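Local coordinates for protein glucose dehydrogenase (Haloferax mediterranei, PDB 2B5W) that catalyses the zinc-dependent oxidation of D-glucose and related aldose sugars with NADP(+) or NAD(+) as electron acceptor, preferring NADP(+), at residues 27-32 against 127-132; 79-84 against 135-140; 258-263 against 285-290; 263-268 against 292-297. The protein carries 1 engineered substitution. All coordinates share one frame; numbering follows the deposited sequence. Where two conformers were deposited one is given.

Interaction 1. Residues 27-32 against 127-132; sequences EALVRT and FFTSPE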
loop_
_atom_site.group_PDB
_atom_site.type_symbol
_atom_site.label_atom_id
_atom_site.label_comp_id
_atom_site.label_asym_id
_atom_site.label_seq_id
_atom_site.Cartn_x
_atom_site.Cartn_y
_atom_site.Cartn_z
ATOM N N GLU A 27 -2.602 21.805 30.292
ATOM C CA GLU A 27 -3.735 20.866 30.379
ATOM C C GLU A 27 -5.017 21.555 30.874
ATOM O O GLU A 27 -4.999 22.449 31.727
ATOM C CB GLU A 27 -3.425 19.716 31.353
ATOM C CG GLU A 27 -2.181 18.899 31.040
ATOM C CD GLU A 27 -2.014 17.686 31.943
ATOM O OE1 GLU A 27 -2.471 17.711 33.115
ATOM O OE2 GLU A 27 -1.441 16.687 31.441
ATOM N N ALA A 28 -6.171 21.046 30.426
ATOM C CA ALA A 28 -7.452 21.387 31.005
ATOM C C ALA A 28 -8.052 20.217 31.788
ATOM O O ALA A 28 -7.734 19.055 31.558
ATOM C CB ALA A 28 -8.427 21.779 29.924
ATOM N N LEU A 29 -8.898 20.558 32.736
ATOM C CA LEU A 29 -9.754 19.598 33.447
ATOM C C LEU A 29 -11.107 19.501 32.756
ATOM O O LEU A 29 -11.767 20.498 32.491
ATOM C CB LEU A 29 -9.957 19.991 34.910
ATOM C CG LEU A 29 -10.788 19.050 35.753
ATOM C CD1 LEU A 29 -10.049 17.751 35.973
ATOM C CD2 LEU A 29 -11.160 19.692 37.092
ATOM N N VAL A 30 -11.501 18.267 32.481
ATOM C CA VAL A 30 -12.702 17.936 31.729
ATOM C C VAL A 30 -13.615 17.080 32.603
ATOM O O VAL A 30 -13.182 16.094 33.217
ATOM C CB VAL A 30 -12.320 17.143 30.464
ATOM C CG1 VAL A 30 -13.609 16.844 29.623
ATOM C CG2 VAL A 30 -11.217 17.839 29.640
ATOM N N ARG A 31 -14.906 17.398 32.606
ATOM C CA ARG A 31 -15.921 16.538 33.178
ATOM C C ARG A 31 -16.417 15.599 32.100
ATOM O O ARG A 31 -16.940 16.040 31.079
ATOM C CB ARG A 31 -17.090 17.346 33.737
ATOM C CG ARG A 31 -18.192 16.506 34.290
ATOM C CD ARG A 31 -19.259 17.295 35.083
ATOM N NE ARG A 31 -19.709 18.570 34.493
ATOM C CZ ARG A 31 -20.700 18.712 33.644
ATOM N NH1 ARG A 31 -21.057 19.927 33.267
ATOM N NH2 ARG A 31 -21.347 17.676 33.154
ATOM N N THR A 32 -16.299 14.305 32.357
ATOM C CA THR A 32 -16.730 13.290 31.391
ATOM C C THR A 32 -18.234 13.283 31.201
ATOM O O THR A 32 -18.994 13.284 32.175
ATOM C CB THR A 32 -16.257 11.928 31.853
ATOM O OG1 THR A 32 -14.838 12.006 32.050
ATOM C CG2 THR A 32 -16.508 10.875 30.813
ATOM N N PHE A 127 -14.000 12.682 35.914
ATOM C CA PHE A 127 -13.162 13.774 35.409
ATOM C C PHE A 127 -11.877 13.210 34.834
ATOM O O PHE A 127 -11.403 12.146 35.226
ATOM C CB PHE A 127 -12.800 14.791 36.497
ATOM C CG PHE A 127 -13.976 15.477 37.098
ATOM C CD1 PHE A 127 -14.416 16.712 36.625
ATOM C CD2 PHE A 127 -14.693 14.853 38.112
ATOM C CE1 PHE A 127 -15.531 17.316 37.179
ATOM C CE2 PHE A 127 -15.811 15.449 38.651
ATOM C CZ PHE A 127 -16.228 16.680 38.196
ATOM N N PHE A 128 -11.307 13.939 33.873
ATOM C CA PHE A 128 -9.973 13.654 33.386
ATOM C C PHE A 128 -9.281 14.954 32.959
ATOM O O PHE A 128 -9.946 15.980 32.755
ATOM C CB PHE A 128 -9.985 12.605 32.247
ATOM C CG PHE A 128 -10.665 13.041 30.976
ATOM C CD1 PHE A 128 -12.025 12.805 30.779
ATOM C CD2 PHE A 128 -9.951 13.696 29.987
ATOM C CE1 PHE A 128 -12.653 13.196 29.590
ATOM C CE2 PHE A 128 -10.570 14.109 28.792
ATOM C CZ PHE A 128 -11.904 13.871 28.600
ATOM N N THR A 129 -7.961 14.894 32.850
ATOM C CA THR A 129 -7.202 15.960 32.270
ATOM C C THR A 129 -6.638 15.576 30.937
ATOM O O THR A 129 -6.483 14.405 30.621
ATOM C CB THR A 129 -6.053 16.369 33.197
ATOM O OG1 THR A 129 -5.214 15.229 33.473
ATOM C CG2 THR A 129 -6.622 16.840 34.548
ATOM N N SER A 130 -6.259 16.580 30.147
ATOM C CA SER A 130 -5.443 16.349 28.953
ATOM C C SER A 130 -4.832 17.642 28.475
ATOM O O SER A 130 -5.416 18.703 28.687
ATOM C CB SER A 130 -6.269 15.769 27.767
ATOM O OG SER A 130 -6.460 14.352 27.911
ATOM N N PRO A 131 -3.656 17.553 27.838
ATOM C CA PRO A 131 -3.077 18.716 27.164
ATOM C C PRO A 131 -4.133 19.318 26.229
ATOM O O PRO A 131 -4.861 18.584 25.545
ATOM C CB PRO A 131 -1.902 18.118 26.380
ATOM C CG PRO A 131 -1.489 16.927 27.217
ATOM C CD PRO A 131 -2.820 16.358 27.655
ATOM N N GLU A 132 -4.215 20.638 26.160
ATOM C CA GLU A 132 -5.129 21.249 25.196
ATOM C C GLU A 132 -4.858 20.832 23.758
ATOM O O GLU A 132 -5.783 20.741 22.944
ATOM C CB GLU A 132 -5.167 22.762 25.303
ATOM C CG GLU A 132 -3.843 23.423 24.996
ATOM C CD GLU A 132 -3.891 24.952 25.036
ATOM O OE1 GLU A 132 -4.919 25.525 24.637
ATOM O OE2 GLU A 132 -2.893 25.568 25.489
#
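In the mixed beta-sheet of the catalytic, GroES-like domain, strands 27-32 and 127-131 run antiparallel, with Ala28 facing Ser130 and Val30 facing Phe128 as hydrogen-bonded pairs. Val30 N reaches Phe128 O at 2.8 Å, and Phe128 N returns a bond to Val30 O at 2.9 Å; Ala28 and Ser130 exchange a second pair of bonds. At the non-hydrogen-bonded positions the strands come closer, and Thr129 CA lies 3.2 Å from Ala28 O in a CA-H...O contact.

On the side of the sheet that carries Val30, the Phe128 ring folds back over the neighbouring strand, because a chi1 of 65° sets CG between the backbone N and the carbonyl carbon. Val30 CB sits over one ring face, 3.9 Å from the centroid, in a CH-pi contact. Thr32 OG1, hydrogen-bonded to Ser125 O, meets the ring edge in plane, 3.2 Å from Phe128 CD1. A leucine here has no flat face to offer, and Val30 CB would probably lose its CH-pi partner, with a gap opening beside Thr32 OG1.

On the other side, Leu29 CD1 touches Thr129 CG2 at 3.8 Å, and Phe127 CE1 leans on Arg31 CB, also at 3.8 Å. The guanidinium stands 80° to that ring and bonds instead to Thr356 O; Arg20 makes the cation-pi contact with Phe127. Backbone bonds thus fix the register, while the two phenylalanines clasp opposite sides of the pair.

Interaction 2. Residues 79-84 against 135-140; sequences EGDIVV and LVRIPR
Ile82 and Val84 meet Ile138 through their branches: Ile82 CG2 lies 3.7 Å from Ile138 CG1, and Val84 CG2 comes at about a right angle to within 3.8 Å of Ile138 CD1. Ile138 can touch both because chi1 of 68° tucks CG1 between its own backbone N and carbonyl carbon, over the neighbouring strand. On the other side of the pair Val83 CG2 rests on Leu135 CD2 at 4.0 Å, and Val83 CG1 lies near the aliphatic part of Arg137.

The backbone sets these positions. Val84 and Val136 exchange two hydrogen bonds, Val136 N to Val84 O being 2.8 Å, and Ile138 N adds a nearly straight bond (166°) to Ile82 O. Farther out, Arg140 bends back so that NH2 makes a weak hydrogen bond, 2.8 Å, to Gly80 O. Asp81 OD2 lies along Arg137 CD but takes its hydrogen bond from Glu78 N.

Around this core, Val66 and Val68 of strand 64-71 back Ile82, while Phe309 of helix 306-318 covers Val84 and Val136. Antiparallel pairing of strands 82-85 and 135-137 belongs to the GroES-like fold of zinc-containing alcohol dehydrogenases, and it brings Val84 to about 5 Å, side chain to side chain, from Glu150, a residue known to bind the catalytic zinc and the substrate.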
loop_
_atom_site.group_PDB
_atom_site.type_symbol
_atom_site.label_atom_id
_atom_site.label_comp_id
_atom_site.label_asym_id
_atom_site.label_seq_id
_atom_site.Cartn_x
_atom_site.Cartn_y
_atom_site.Cartn_z
ATOM N N GLU A 79 -14.228 27.369 29.419
ATOM C CA GLU A 79 -15.201 26.717 30.293
ATOM C C GLU A 79 -16.518 26.493 29.542
ATOM O O GLU A 79 -17.038 27.388 28.892
ATOM C CB GLU A 79 -15.427 27.585 31.524
ATOM C CG GLU A 79 -16.185 26.900 32.640
ATOM C CD GLU A 79 -15.999 27.588 33.986
ATOM O OE1 GLU A 79 -14.949 28.236 34.206
ATOM O OE2 GLU A 79 -16.903 27.469 34.838
ATOM N N GLY A 80 -17.011 25.260 29.599
ATOM C CA GLY A 80 -18.182 24.848 28.863
ATOM C C GLY A 80 -17.940 24.287 27.463
ATOM O O GLY A 80 -18.913 23.776 26.864
ATOM N N ASP A 81 -16.720 24.358 26.916
ATOM C CA ASP A 81 -16.399 23.787 25.606
ATOM C C ASP A 81 -16.621 22.269 25.634
ATOM O O ASP A 81 -16.307 21.605 26.632
ATOM C CB ASP A 81 -14.959 23.979 25.215
ATOM C CG ASP A 81 -14.644 25.385 24.801
ATOM O OD1 ASP A 81 -15.595 26.205 24.729
ATOM O OD2 ASP A 81 -13.463 25.715 24.535
ATOM N N ILE A 82 -17.173 21.747 24.553
ATOM C CA ILE A 82 -17.334 20.293 24.389
ATOM C C ILE A 82 -16.116 19.796 23.640
ATOM O O ILE A 82 -15.790 20.263 22.522
ATOM C CB ILE A 82 -18.638 19.932 23.609
ATOM C CG1 ILE A 82 -19.880 20.553 24.238
ATOM C CG2 ILE A 82 -18.822 18.432 23.538
ATOM C CD1 ILE A 82 -19.994 20.324 25.721
ATOM N N VAL A 83 -15.425 18.823 24.239
ATOM C CA VAL A 83 -14.189 18.303 23.705
ATOM C C VAL A 83 -14.124 16.781 23.658
ATOM O O VAL A 83 -14.742 16.103 24.485
ATOM C CB VAL A 83 -12.976 18.826 24.532
ATOM C CG1 VAL A 83 -12.815 20.336 24.370
ATOM C CG2 VAL A 83 -13.112 18.487 26.017
ATOM N N VAL A 84 -13.391 16.276 22.677
ATOM C CA VAL A 84 -13.030 14.885 22.551
ATOM C C VAL A 84 -11.510 14.787 22.628
ATOM O O VAL A 84 -10.800 15.427 21.846
ATOM C CB VAL A 84 -13.525 14.318 21.189
ATOM C CG1 VAL A 84 -12.988 12.954 20.965
ATOM C CG2 VAL A 84 -15.057 14.336 21.133
ATOM N N LEU A 135 -6.983 17.898 22.985
ATOM C CA LEU A 135 -8.423 18.064 23.172
ATOM C C LEU A 135 -8.946 18.714 21.911
ATOM O O LEU A 135 -8.516 19.816 21.551
ATOM C CB LEU A 135 -8.758 18.922 24.398
ATOM C CG LEU A 135 -8.472 18.215 25.728
ATOM C CD1 LEU A 135 -8.553 19.120 26.920
ATOM C CD2 LEU A 135 -9.387 16.980 25.905
ATOM N N VAL A 136 -9.899 18.054 21.260
ATOM C CA VAL A 136 -10.476 18.572 20.039
ATOM C C VAL A 136 -11.865 19.108 20.328
ATOM O O VAL A 136 -12.765 18.371 20.723
ATOM C CB VAL A 136 -10.543 17.477 18.959
ATOM C CG1 VAL A 136 -11.139 18.055 17.667
ATOM C CG2 VAL A 136 -9.168 16.854 18.737
ATOM N N ARG A 137 -12.067 20.407 20.151
ATOM C CA ARG A 137 -13.389 20.965 20.300
ATOM C C ARG A 137 -14.268 20.428 19.193
ATOM O O ARG A 137 -13.840 20.302 18.039
ATOM C CB ARG A 137 -13.320 22.494 20.194
ATOM C CG ARG A 137 -12.677 23.130 21.434
ATOM C CD ARG A 137 -12.262 24.598 21.233
ATOM N NE ARG A 137 -11.083 24.633 20.401
ATOM C CZ ARG A 137 -10.392 25.728 20.086
ATOM N NH1 ARG A 137 -10.770 26.919 20.510
ATOM N NH2 ARG A 137 -9.329 25.606 19.314
ATOM N N ILE A 138 -15.502 20.094 19.565
ATOM C CA ILE A 138 -16.487 19.618 18.595
ATOM C C ILE A 138 -17.739 20.467 18.751
ATOM O O ILE A 138 -17.995 21.081 19.806
ATOM C CB ILE A 138 -16.794 18.100 18.784
ATOM C CG1 ILE A 138 -17.530 17.836 20.097
ATOM C CG2 ILE A 138 -15.544 17.271 18.680
ATOM C CD1 ILE A 138 -18.079 16.403 20.187
ATOM N N PRO A 139 -18.603 20.434 17.737
ATOM C CA PRO A 139 -19.877 21.155 17.883
ATOM C C PRO A 139 -20.672 20.748 19.126
ATOM O O PRO A 139 -20.730 19.559 19.505
ATOM C CB PRO A 139 -20.619 20.817 16.586
ATOM C CG PRO A 139 -19.545 20.512 15.616
ATOM C CD PRO A 139 -18.481 19.757 16.445
ATOM N N ARG A 140 -21.289 21.715 19.790
ATOM C CA ARG A 140 -22.045 21.419 21.022
ATOM C C ARG A 140 -23.080 20.334 20.838
ATOM O O ARG A 140 -23.357 19.533 21.743
ATOM C CB ARG A 140 -22.774 22.659 21.577
ATOM C CG ARG A 140 -21.881 23.756 21.961
ATOM C CD ARG A 140 -22.582 24.869 22.721
ATOM N NE ARG A 140 -21.667 25.500 23.670
ATOM C CZ ARG A 140 -21.382 25.026 24.881
ATOM N NH1 ARG A 140 -21.939 23.907 25.348
ATOM N NH2 ARG A 140 -20.526 25.689 25.636
#

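Interaction 3. Residues 258-263 against 285-290; sequences QSVQAL and GAFHRE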
loop_
_atom_site.group_PDB
_atom_site.type_symbol
_atom_site.label_atom_id
_atom_site.label_comp_id
_atom_site.label_asym_id
_atom_site.label_seq_id
_atom_site.Cartn_x
_atom_site.Cartn_y
_atom_site.Cartn_z
ATOM N N GLN A 258 -6.862 -12.612 1.334
ATOM C CA GLN A 258 -7.819 -12.795 0.277
ATOM C C GLN A 258 -8.359 -11.515 -0.293
ATOM O O GLN A 258 -8.884 -11.525 -1.401
ATOM C CB GLN A 258 -8.985 -13.681 0.737
ATOM C CG GLN A 258 -8.541 -15.121 1.063
ATOM C CD GLN A 258 -7.798 -15.814 -0.090
ATOM O OE1 GLN A 258 -8.081 -15.577 -1.265
ATOM N NE2 GLN A 258 -6.857 -16.691 0.259
ATOM N N SER A 259 -8.199 -10.410 0.441
ATOM C CA SER A 259 -8.658 -9.110 -0.039
ATOM C C SER A 259 -8.025 -8.808 -1.380
ATOM O O SER A 259 -8.648 -8.234 -2.246
ATOM C CB SER A 259 -8.318 -7.989 0.951
ATOM O OG SER A 259 -6.916 -7.857 1.169
ATOM N N VAL A 260 -6.767 -9.204 -1.552
ATOM C CA VAL A 260 -6.071 -8.951 -2.808
ATOM C C VAL A 260 -6.801 -9.582 -3.992
ATOM O O VAL A 260 -6.828 -9.026 -5.071
ATOM C CB VAL A 260 -4.613 -9.455 -2.694
ATOM C CG1 VAL A 260 -3.897 -9.485 -4.052
ATOM C CG2 VAL A 260 -3.871 -8.527 -1.713
ATOM N N GLN A 261 -7.403 -10.760 -3.773
ATOM C CA GLN A 261 -8.135 -11.424 -4.835
ATOM C C GLN A 261 -9.496 -10.789 -5.107
ATOM O O GLN A 261 -9.997 -10.886 -6.219
ATOM C CB GLN A 261 -8.304 -12.917 -4.522
ATOM C CG GLN A 261 -6.993 -13.671 -4.270
ATOM C CD GLN A 261 -5.942 -13.498 -5.371
ATOM O OE1 GLN A 261 -4.748 -13.343 -5.058
ATOM N NE2 GLN A 261 -6.360 -13.533 -6.630
ATOM N N ALA A 262 -10.080 -10.131 -4.098
ATOM C CA ALA A 262 -11.394 -9.497 -4.263
ATOM C C ALA A 262 -11.281 -8.063 -4.826
ATOM O O ALA A 262 -12.231 -7.541 -5.348
ATOM C CB ALA A 262 -12.137 -9.471 -2.970
ATOM N N LEU A 263 -10.090 -7.459 -4.767
ATOM C CA LEU A 263 -9.907 -6.111 -5.280
ATOM C C LEU A 263 -10.020 -6.059 -6.780
ATOM O O LEU A 263 -9.518 -6.950 -7.489
ATOM C CB LEU A 263 -8.522 -5.555 -4.874
ATOM C CG LEU A 263 -8.290 -5.117 -3.437
ATOM C CD1 LEU A 263 -6.836 -4.769 -3.240
ATOM C CD2 LEU A 263 -9.186 -3.923 -3.093
ATOM N N GLY A 285 2.295 -17.047 -4.079
ATOM C CA GLY A 285 2.509 -16.721 -5.473
ATOM C C GLY A 285 1.362 -15.945 -6.084
ATOM O O GLY A 285 1.578 -14.934 -6.769
ATOM N N ALA A 286 0.135 -16.411 -5.847
ATOM C CA ALA A 286 -1.038 -15.742 -6.391
ATOM C C ALA A 286 -1.251 -14.352 -5.761
ATOM O O ALA A 286 -1.653 -13.446 -6.460
ATOM C CB ALA A 286 -2.309 -16.613 -6.199
ATOM N N PHE A 287 -1.023 -14.258 -4.465
ATOM C CA PHE A 287 -1.084 -12.999 -3.710
ATOM C C PHE A 287 -0.124 -11.991 -4.331
ATOM O O PHE A 287 -0.499 -10.894 -4.719
ATOM C CB PHE A 287 -0.719 -13.279 -2.253
ATOM C CG PHE A 287 -0.482 -12.060 -1.427
ATOM C CD1 PHE A 287 -1.530 -11.457 -0.750
ATOM C CD2 PHE A 287 0.794 -11.503 -1.314
ATOM C CE1 PHE A 287 -1.316 -10.328 0.049
ATOM C CE2 PHE A 287 1.000 -10.355 -0.540
ATOM C CZ PHE A 287 -0.062 -9.773 0.138
ATOM N N HIS A 288 1.135 -12.398 -4.447
ATOM C CA HIS A 288 2.219 -11.554 -4.932
ATOM C C HIS A 288 1.966 -11.120 -6.357
ATOM O O HIS A 288 1.999 -9.938 -6.655
ATOM C CB HIS A 288 3.507 -12.374 -4.813
ATOM C CG HIS A 288 4.774 -11.641 -5.133
ATOM N ND1 HIS A 288 6.009 -12.206 -4.886
ATOM C CD2 HIS A 288 5.019 -10.422 -5.673
ATOM C CE1 HIS A 288 6.959 -11.353 -5.231
ATOM N NE2 HIS A 288 6.387 -10.258 -5.706
ATOM N N ARG A 289 1.666 -12.052 -7.268
ATOM C CA ARG A 289 1.491 -11.717 -8.665
ATOM C C ARG A 289 0.283 -10.768 -8.919
ATOM O O ARG A 289 0.354 -9.871 -9.739
ATOM C CB ARG A 289 1.334 -13.001 -9.508
ATOM C CG ARG A 289 1.213 -12.757 -10.960
ATOM C CD ARG A 289 1.126 -14.019 -11.810
ATOM N NE ARG A 289 -0.163 -14.695 -11.623
ATOM C CZ ARG A 289 -0.385 -15.735 -10.829
ATOM N NH1 ARG A 289 0.592 -16.300 -10.125
ATOM N NH2 ARG A 289 -1.614 -16.228 -10.750
ATOM N N GLU A 290 -0.820 -11.017 -8.223
ATOM C CA GLU A 290 -2.013 -10.197 -8.366
ATOM C C GLU A 290 -1.752 -8.772 -7.895
ATOM O O GLU A 290 -2.211 -7.827 -8.526
ATOM C CB GLU A 290 -3.144 -10.821 -7.570
ATOM C CG GLU A 290 -4.496 -10.137 -7.764
ATOM C CD GLU A 290 -4.960 -10.069 -9.221
ATOM O OE1 GLU A 290 -4.573 -10.908 -10.070
ATOM O OE2 GLU A 290 -5.743 -9.169 -9.541
#
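The Phe287 ring receives Val260 obliquely, with CG2 of the valine 3.6 Å from CE1 and 3.9 Å from CD1 of the ring. Phe287 CG lies anti to the backbone N (chi1 169°), which swings the ring toward helix 253-262, and the two side chains cross at about a right angle. Two further flat groups meet here, the Gln261 amide and the Glu290 carboxylate, whose planes stand 62° apart as the glutamine crosses the glutamate obliquely. The carboxylate turns its OE2 to Lys296 NZ in a salt bridge and to His294 ND1 in a hydrogen bond, so what Glu290 offers the opposite helix is its methylene chain. Glu290 CG lies 3.8 Å from Val260 CG1 and 3.7 Å from Val260 O, the two side chains sliding past each other in opposite directions.

These are neighbouring helices of the Rossmann-type nucleotide-binding domain, leading into strands of its parallel sheet; their short segments cross at 48° with axes 9.3 Å apart. Val260 and Phe287 both also touch Leu298 on strand 297-300. An alanine at Val260 lacks both methyl branches, and would probably open a gap that leaves Phe287 CE1 and the Glu290 methylenes less well packed.

Helix 284-293 also contributes to the dimer interface: Arg289 forms a salt bridge with Asp277 of the second subunit, His288 NE2 bonds to Glu248 of that subunit, and Phe287 packs against its Ile257.

Interaction 4. Residues 263-268 against 292-297; sequences LAPNGV and VLHNKA
Pro265 and His294 lie side by side and point the same way, with Pro265 CG over the centre of the imidazole, 3.9 Å from its centroid and only 5° off the ring normal, a CH-pi contact. The ring is gripped at both nitrogens, ND1 by Glu290 OE2 and NE2 by Asp109 N of the second subunit, which fixes the plane on which the proline rests.

Asn266 and Asn295 also run alongside each other, their amide planes 47° apart, and Asn266 OD1 abuts Asn295 CB at 3.4 Å. Asn266 ND2 turns to Met106 O of the second subunit. Between the backbones, Asn266 N donates to His294 O at 2.8 Å, nearly along the C=O axis. Asn266 belongs to a type II turn from Ala264 to Gly267, whereas Asn295 is the C-prime residue of the Schellman motif closing helix 284-293. Just beyond, Val268 and Ala297 form a parallel bridge of the Rossmann sheet, with Ala297 N bonded to Gly267 O (3.1 Å) and Val268 CG2 on Ala297 CB (3.8 Å). Ala297 also pairs antiparallel with a strand of the second subunit, carrying the sheet across the dimer.

Lys296 slides past Leu263 in the opposite direction. Its chain is extended beyond CG, laying CE 3.7 Å from Leu263 CB and bringing NZ to Leu263 O at 2.8 Å, from above the carbonyl plane. The buried ammonium also has the Val260 carbonyl and the Glu290 carboxylate as partners, so its charge is probably well balanced and its protonated form favoured.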
loop_
_atom_site.group_PDB
_atom_site.type_symbol
_atom_site.label_atom_id
_atom_site.label_comp_id
_atom_site.label_asym_id
_atom_site.label_seq_id
_atom_site.Cartn_x
_atom_site.Cartn_y
_atom_site.Cartn_z
ATOM N N LEU A 263 -10.090 -7.459 -4.767
ATOM C CA LEU A 263 -9.907 -6.111 -5.280
ATOM C C LEU A 263 -10.020 -6.059 -6.780
ATOM O O LEU A 263 -9.518 -6.950 -7.489
ATOM C CB LEU A 263 -8.522 -5.555 -4.874
ATOM C CG LEU A 263 -8.290 -5.117 -3.437
ATOM C CD1 LEU A 263 -6.836 -4.769 -3.240
ATOM C CD2 LEU A 263 -9.186 -3.923 -3.093
ATOM N N ALA A 264 -10.606 -4.966 -7.258
ATOM C CA ALA A 264 -10.568 -4.590 -8.671
ATOM C C ALA A 264 -9.129 -4.170 -8.997
ATOM O O ALA A 264 -8.380 -3.779 -8.086
ATOM C CB ALA A 264 -11.519 -3.442 -8.979
ATOM N N PRO A 265 -8.731 -4.267 -10.263
ATOM C CA PRO A 265 -7.430 -3.724 -10.654
ATOM C C PRO A 265 -7.280 -2.284 -10.162
ATOM O O PRO A 265 -8.250 -1.497 -10.205
ATOM C CB PRO A 265 -7.471 -3.781 -12.174
ATOM C CG PRO A 265 -8.319 -4.993 -12.419
ATOM C CD PRO A 265 -9.439 -4.844 -11.422
ATOM N N ASN A 266 -6.089 -1.972 -9.652
ATOM C CA ASN A 266 -5.742 -0.633 -9.192
ATOM C C ASN A 266 -6.389 -0.283 -7.850
ATOM O O ASN A 266 -6.245 0.830 -7.395
ATOM C CB ASN A 266 -6.039 0.445 -10.241
ATOM C CG ASN A 266 -5.537 0.068 -11.605
ATOM O OD1 ASN A 266 -4.499 -0.591 -11.723
ATOM N ND2 ASN A 266 -6.272 0.448 -12.639
ATOM N N GLY A 267 -7.051 -1.238 -7.230
ATOM C CA GLY A 267 -7.720 -0.995 -5.946
ATOM C C GLY A 267 -6.757 -1.011 -4.758
ATOM O O GLY A 267 -5.576 -1.376 -4.855
ATOM N N VAL A 268 -7.277 -0.641 -3.603
ATOM C CA VAL A 268 -6.550 -0.699 -2.364
ATOM C C VAL A 268 -7.400 -1.298 -1.245
ATOM O O VAL A 268 -8.597 -1.035 -1.157
ATOM C CB VAL A 268 -5.991 0.673 -1.966
ATOM C CG1 VAL A 268 -7.075 1.753 -1.882
ATOM C CG2 VAL A 268 -5.203 0.608 -0.655
ATOM N N VAL A 292 1.034 -7.180 -8.105
ATOM C CA VAL A 292 1.888 -6.528 -9.052
ATOM C C VAL A 292 1.213 -6.290 -10.390
ATOM O O VAL A 292 1.157 -5.157 -10.884
ATOM C CB VAL A 292 3.174 -7.389 -9.264
ATOM C CG1 VAL A 292 4.038 -6.854 -10.424
ATOM C CG2 VAL A 292 3.964 -7.448 -7.959
ATOM N N LEU A 293 0.705 -7.353 -11.001
ATOM C CA LEU A 293 0.145 -7.228 -12.327
ATOM C C LEU A 293 -1.065 -6.284 -12.433
ATOM O O LEU A 293 -1.350 -5.774 -13.514
ATOM C CB LEU A 293 -0.205 -8.619 -12.889
ATOM C CG LEU A 293 1.019 -9.516 -13.203
ATOM C CD1 LEU A 293 0.566 -10.729 -13.999
ATOM C CD2 LEU A 293 2.096 -8.790 -13.938
ATOM N N HIS A 294 -1.752 -6.069 -11.312
ATOM C CA HIS A 294 -2.918 -5.204 -11.306
ATOM C C HIS A 294 -2.746 -3.990 -10.403
ATOM O O HIS A 294 -3.724 -3.373 -9.991
ATOM C CB HIS A 294 -4.172 -6.018 -10.980
ATOM C CG HIS A 294 -4.732 -6.752 -12.166
ATOM N ND1 HIS A 294 -5.492 -7.895 -12.028
ATOM C CD2 HIS A 294 -4.698 -6.473 -13.492
ATOM C CE1 HIS A 294 -5.880 -8.305 -13.228
ATOM N NE2 HIS A 294 -5.421 -7.456 -14.134
ATOM N N ASN A 295 -1.497 -3.631 -10.120
ATOM C CA ASN A 295 -1.192 -2.369 -9.467
ATOM C C ASN A 295 -2.040 -2.148 -8.218
ATOM O O ASN A 295 -2.642 -1.069 -8.068
ATOM C CB ASN A 295 -1.454 -1.172 -10.417
ATOM C CG ASN A 295 -0.618 -1.182 -11.711
ATOM O OD1 ASN A 295 -1.145 -1.479 -12.837
ATOM N ND2 ASN A 295 0.623 -0.801 -11.594
ATOM N N LYS A 296 -2.068 -3.119 -7.327
ATOM C CA LYS A 296 -2.873 -3.039 -6.112
ATOM C C LYS A 296 -2.044 -2.632 -4.900
ATOM O O LYS A 296 -0.813 -2.769 -4.884
ATOM C CB LYS A 296 -3.559 -4.373 -5.849
ATOM C CG LYS A 296 -4.645 -4.709 -6.830
ATOM C CD LYS A 296 -5.141 -6.165 -6.730
ATOM C CE LYS A 296 -6.267 -6.380 -7.693
ATOM N NZ LYS A 296 -6.851 -7.753 -7.546
ATOM N N ALA A 297 -2.727 -2.167 -3.855
ATOM C CA ALA A 297 -2.081 -1.790 -2.605
ATOM C C ALA A 297 -2.793 -2.337 -1.393
ATOM O O ALA A 297 -4.015 -2.542 -1.414
ATOM C CB ALA A 297 -1.980 -0.251 -2.492
#

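Interactions 1 and 2 come first along the chain and lie in the GroES-like domain, interactions 3 and 4 follow in the nucleotide-binding domain, and the two groups sit on opposite sides of the chain's centre, with more than 40 Å between their centres. Within each pair the segments alternate in sequence. Interactions 1 and 2, centres 11 Å apart, share one sheet and meet where Leu135 packs on Ala28 and Val30. Interactions 3 and 4, with centres 8 Å apart, share Leu263 and helix 284-293 and are joined through Lys296. Both of the latter touch the second subunit; neither of the former does, so of these four only the coenzyme-domain contacts lie at the dimer interface.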